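Five-membered-cyclitol-phosphate synthase (Streptomyces citricolor, PDB 6K96) belongs to the myo-inositol-1-phosphate synthase family and binds nicotinamide-adenine-dinucleotide in a Rossmann-type domain. Local coordinates at residues A99-D107 and Q137-R145. Residues are numbered along the deposited sequence; the frame is centred on the assembly and turned at random.
Sequences AGLTEEDAD and QWAAIAYAR. With NAD (nicotinamide-adenine-dinucleotide), chain G.
Leu101, Trp138 and Tyr143 meet at the adenine end of the nicotinamide-adenine-dinucleotide pocket, where the loop after strand 98-99 packs on helix 137-149. Leu101 N donates a hydrogen bond of 2.9 Å to Tyr143 OH, with an N-H...O angle of 157°. Tyr143 OH also lies 3.0 Å from adenine N1A of the dinucleotide. Leu101 O accepts a hydrogen bond from the adenine amino group, N6A, at 3.2 Å. Leu101 O also sits at the edge of the Trp138 ring, in its plane, 3.3 Å from Trp138 CH2. Both backbone polar atoms of Leu101 therefore have partners at the adenine site.

The side chains of Leu101 and Tyr143 pass one another, running in opposite senses. Leu101 CD1 rests over the centre of the tyrosine ring in a CH-pi contact and touches Ala142 CB at 3.7 Å. Ala112 and Ile116 of helix 111-122 also touch this leucine.

Glu103 covers one face of Trp138. Glu103 CA stands 3.5 Å from the centroid of the six-membered ring of Trp138, a CH-pi contact. CG is anti to the backbone N (chi1 -173°), and the extended chain carries the carboxylate over the pyrrole side, its plane only 7° from that of the ring. Ala139 CB lies against the opposite face.

A loop at the end of a parallel strand that meets the adenine, in a sheet of order 3-2-1-4-5-6, is characteristic of a Rossmann-type dinucleotide-binding domain.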
loop_
_atom_site.group_PDB
_atom_site.type_symbol
_atom_site.label_atom_id
_atom_site.label_comp_id
_atom_site.label_asym_id
_atom_site.label_seq_id
_atom_site.Cartn_x
_atom_site.Cartn_y
_atom_site.Cartn_z
ATOM N N ALA B 99 39.454 23.964 1.696
ATOM C CA ALA B 99 38.819 24.135 3.021
ATOM C C ALA B 99 37.736 25.215 2.955
ATOM O O ALA B 99 37.969 26.255 2.345
ATOM C CB ALA B 99 39.885 24.516 4.011
ATOM N N GLY B 100 36.593 24.987 3.587
ATOM C CA GLY B 100 35.517 25.993 3.651
ATOM C C GLY B 100 35.745 26.990 4.773
ATOM O O GLY B 100 36.793 26.912 5.410
ATOM N N LEU B 101 34.766 27.871 4.989
ATOM C CA LEU B 101 34.644 28.797 6.144
ATOM C C LEU B 101 34.066 28.028 7.324
ATOM O O LEU B 101 32.948 27.523 7.187
ATOM C CB LEU B 101 33.665 29.936 5.848
ATOM C CG LEU B 101 33.962 30.822 4.643
ATOM C CD1 LEU B 101 32.756 31.688 4.296
ATOM C CD2 LEU B 101 35.171 31.687 4.888
ATOM N N THR B 102 34.757 28.024 8.463
ATOM C CA THR B 102 34.181 27.660 9.786
ATOM C C THR B 102 33.558 28.920 10.400
ATOM O O THR B 102 33.900 30.010 9.930
ATOM C CB THR B 102 35.260 27.100 10.698
ATOM O OG1 THR B 102 35.903 28.322 11.087
ATOM C CG2 THR B 102 36.133 26.065 10.009
ATOM N N GLU B 103 32.656 28.783 11.374
ATOM C CA GLU B 103 31.818 29.900 11.908
ATOM C C GLU B 103 32.709 31.111 12.281
ATOM O O GLU B 103 32.276 32.258 12.023
ATOM C CB GLU B 103 30.962 29.413 13.091
ATOM C CG GLU B 103 29.950 30.442 13.593
ATOM C CD GLU B 103 28.844 29.937 14.511
ATOM O OE1 GLU B 103 28.775 28.708 14.720
ATOM O OE2 GLU B 103 28.026 30.770 14.975
ATOM N N GLU B 104 33.907 30.898 12.849
ATOM C CA GLU B 104 34.831 32.004 13.268
ATOM C C GLU B 104 35.409 32.740 12.050
ATOM O O GLU B 104 35.659 33.923 12.166
ATOM C CB GLU B 104 35.966 31.561 14.201
ATOM C CG GLU B 104 36.361 30.101 14.128
ATOM C CD GLU B 104 35.628 29.205 15.117
ATOM O OE1 GLU B 104 36.288 28.781 16.098
ATOM O OE2 GLU B 104 34.403 28.932 14.899
ATOM N N ASP B 105 35.560 32.078 10.910
ATOM C CA ASP B 105 36.013 32.703 9.635
ATOM C C ASP B 105 34.851 33.404 8.914
ATOM O O ASP B 105 35.035 33.769 7.751
ATOM C CB ASP B 105 36.586 31.674 8.658
ATOM C CG ASP B 105 37.614 30.716 9.231
ATOM O OD1 ASP B 105 38.636 31.197 9.771
ATOM O OD2 ASP B 105 37.402 29.493 9.087
ATOM N N ALA B 106 33.694 33.596 9.548
ATOM C CA ALA B 106 32.540 34.292 8.926
ATOM C C ALA B 106 32.997 35.639 8.338
ATOM O O ALA B 106 32.754 35.908 7.129
ATOM C CB ALA B 106 31.444 34.483 9.960
ATOM N N ASP B 107 33.670 36.436 9.175
ATOM C CA ASP B 107 34.011 37.859 8.930
ATOM C C ASP B 107 34.827 38.021 7.645
ATOM O O ASP B 107 35.834 37.336 7.500
ATOM C CB ASP B 107 34.788 38.418 10.115
ATOM C CG ASP B 107 35.028 39.892 9.947
ATOM O OD1 ASP B 107 34.262 40.493 9.197
ATOM O OD2 ASP B 107 35.968 40.413 10.569
ATOM N N GLN B 137 22.757 29.885 9.211
ATOM C CA GLN B 137 22.503 31.299 8.781
ATOM C C GLN B 137 23.811 32.078 8.599
ATOM O O GLN B 137 23.946 32.776 7.583
ATOM C CB GLN B 137 21.549 32.008 9.731
ATOM C CG GLN B 137 21.053 33.360 9.222
ATOM C CD GLN B 137 20.371 33.381 7.872
ATOM O OE1 GLN B 137 19.200 33.035 7.733
ATOM N NE2 GLN B 137 21.084 33.827 6.846
ATOM N N TRP B 138 24.777 31.940 9.491
ATOM C CA TRP B 138 26.099 32.601 9.327
ATOM C C TRP B 138 26.764 32.217 7.989
ATOM O O TRP B 138 27.419 33.099 7.389
ATOM C CB TRP B 138 27.006 32.319 10.548
ATOM C CG TRP B 138 27.409 30.886 10.680
ATOM C CD1 TRP B 138 26.809 29.917 11.435
ATOM C CD2 TRP B 138 28.486 30.245 9.974
ATOM N NE1 TRP B 138 27.448 28.713 11.262
ATOM C CE2 TRP B 138 28.483 28.889 10.368
ATOM C CE3 TRP B 138 29.428 30.674 9.030
ATOM C CZ2 TRP B 138 29.398 27.973 9.845
ATOM C CZ3 TRP B 138 30.334 29.767 8.522
ATOM C CH2 TRP B 138 30.313 28.435 8.922
ATOM N N ALA B 139 26.645 30.957 7.543
ATOM C CA ALA B 139 27.422 30.437 6.387
ATOM C C ALA B 139 26.772 30.919 5.096
ATOM O O ALA B 139 27.479 31.475 4.229
ATOM C CB ALA B 139 27.517 28.938 6.416
ATOM N N ALA B 140 25.455 30.753 4.997
ATOM C CA ALA B 140 24.636 31.222 3.859
ATOM C C ALA B 140 24.953 32.709 3.633
ATOM O O ALA B 140 25.283 33.097 2.499
ATOM C CB ALA B 140 23.179 30.963 4.174
ATOM N N ILE B 141 24.935 33.523 4.692
ATOM C CA ILE B 141 25.294 34.975 4.567
ATOM C C ILE B 141 26.738 35.079 4.053
ATOM O O ILE B 141 26.977 35.842 3.126
ATOM C CB ILE B 141 25.093 35.701 5.926
ATOM C CG1 ILE B 141 23.666 36.232 6.082
ATOM C CG2 ILE B 141 26.131 36.793 6.130
ATOM C CD1 ILE B 141 23.243 37.095 4.923
ATOM N N ALA B 142 27.662 34.329 4.663
ATOM C CA ALA B 142 29.127 34.429 4.460
ATOM C C ALA B 142 29.461 34.033 3.031
ATOM O O ALA B 142 30.013 34.882 2.329
ATOM C CB ALA B 142 29.885 33.616 5.480
ATOM N N TYR B 143 29.143 32.807 2.608
ATOM C CA TYR B 143 29.372 32.373 1.212
ATOM C C TYR B 143 28.707 33.350 0.243
ATOM O O TYR B 143 29.215 33.535 -0.877
ATOM C CB TYR B 143 28.880 30.937 0.964
ATOM C CG TYR B 143 29.820 29.917 1.537
ATOM C CD1 TYR B 143 30.988 29.588 0.873
ATOM C CD2 TYR B 143 29.591 29.365 2.773
ATOM C CE1 TYR B 143 31.904 28.700 1.419
ATOM C CE2 TYR B 143 30.505 28.501 3.343
ATOM C CZ TYR B 143 31.664 28.171 2.672
ATOM O OH TYR B 143 32.512 27.266 3.232
ATOM N N ALA B 144 27.612 33.978 0.649
ATOM C CA ALA B 144 26.878 34.912 -0.232
ATOM C C ALA B 144 27.684 36.224 -0.400
ATOM O O ALA B 144 27.778 36.765 -1.514
ATOM C CB ALA B 144 25.465 35.096 0.295
ATOM N N ARG B 145 28.298 36.731 0.653
ATOM C CA ARG B 145 29.070 38.005 0.552
ATOM C C ARG B 145 30.385 37.693 -0.166
ATOM O O ARG B 145 30.825 38.523 -0.975
ATOM C CB ARG B 145 29.194 38.637 1.933
ATOM C CG ARG B 145 27.819 38.918 2.527
ATOM C CD ARG B 145 27.788 40.101 3.464
ATOM N NE ARG B 145 28.171 39.752 4.829
ATOM C CZ ARG B 145 28.430 40.636 5.779
ATOM N NH1 ARG B 145 28.366 41.935 5.514
ATOM N NH2 ARG B 145 28.759 40.225 6.993
HETATM P PA NAD G . 24.670 16.759 2.516
HETATM O O1A NAD G . 24.578 16.591 3.984
HETATM O O2A NAD G . 24.807 15.487 1.725
HETATM O O5B NAD G . 25.735 17.819 2.035
HETATM C C5B NAD G . 26.215 18.706 3.072
HETATM C C4B NAD G . 27.677 18.985 2.839
HETATM O O4B NAD G . 28.115 20.245 3.449
HETATM C C3B NAD G . 28.592 17.908 3.429
HETATM O O3B NAD G . 29.608 17.613 2.478
HETATM C C2B NAD G . 29.191 18.625 4.636
HETATM O O2B NAD G . 30.318 17.869 4.971
HETATM C C1B NAD G . 29.401 20.004 4.003
HETATM N N9A NAD G . 29.715 21.112 4.883
HETATM C C8A NAD G . 29.305 21.202 6.191
HETATM N N7A NAD G . 29.628 22.342 6.755
HETATM C C5A NAD G . 30.263 23.068 5.754
HETATM C C6A NAD G . 30.827 24.360 5.749
HETATM N N6A NAD G . 30.800 25.161 6.809
HETATM N N1A NAD G . 31.352 24.819 4.580
HETATM C C2A NAD G . 31.355 23.980 3.526
HETATM N N3A NAD G . 30.870 22.745 3.430
HETATM C C4A NAD G . 30.317 22.330 4.585
HETATM O O3 NAD G . 23.344 17.492 2.046
HETATM P PN NAD G . 22.531 17.352 0.665
HETATM O O1N NAD G . 23.485 17.586 -0.442
HETATM O O2N NAD G . 21.747 16.088 0.845
HETATM O O5D NAD G . 21.553 18.630 0.775
HETATM C C5D NAD G . 22.188 19.972 0.856
HETATM C C4D NAD G . 21.170 20.979 1.304
HETATM O O4D NAD G . 20.099 21.119 0.341
HETATM C C3D NAD G . 20.509 20.607 2.639
HETATM O O3D NAD G . 20.316 21.804 3.361
HETATM C C2D NAD G . 19.121 20.137 2.211
HETATM O O2D NAD G . 18.071 20.332 3.139
HETATM C C1D NAD G . 18.845 21.074 1.036
HETATM N N1N NAD G . 17.715 20.537 0.219
HETATM C C2N NAD G . 17.751 19.167 -0.209
HETATM C C3N NAD G . 16.654 18.565 -0.801
HETATM C C7N NAD G . 16.787 17.125 -1.262
HETATM O O7N NAD G . 17.878 16.571 -1.219
HETATM N N7N NAD G . 15.694 16.500 -1.692
HETATM C C4N NAD G . 15.496 19.330 -0.932
HETATM C C5N NAD G . 15.529 20.696 -0.679
HETATM C C6N NAD G . 16.610 21.260 -0.027
#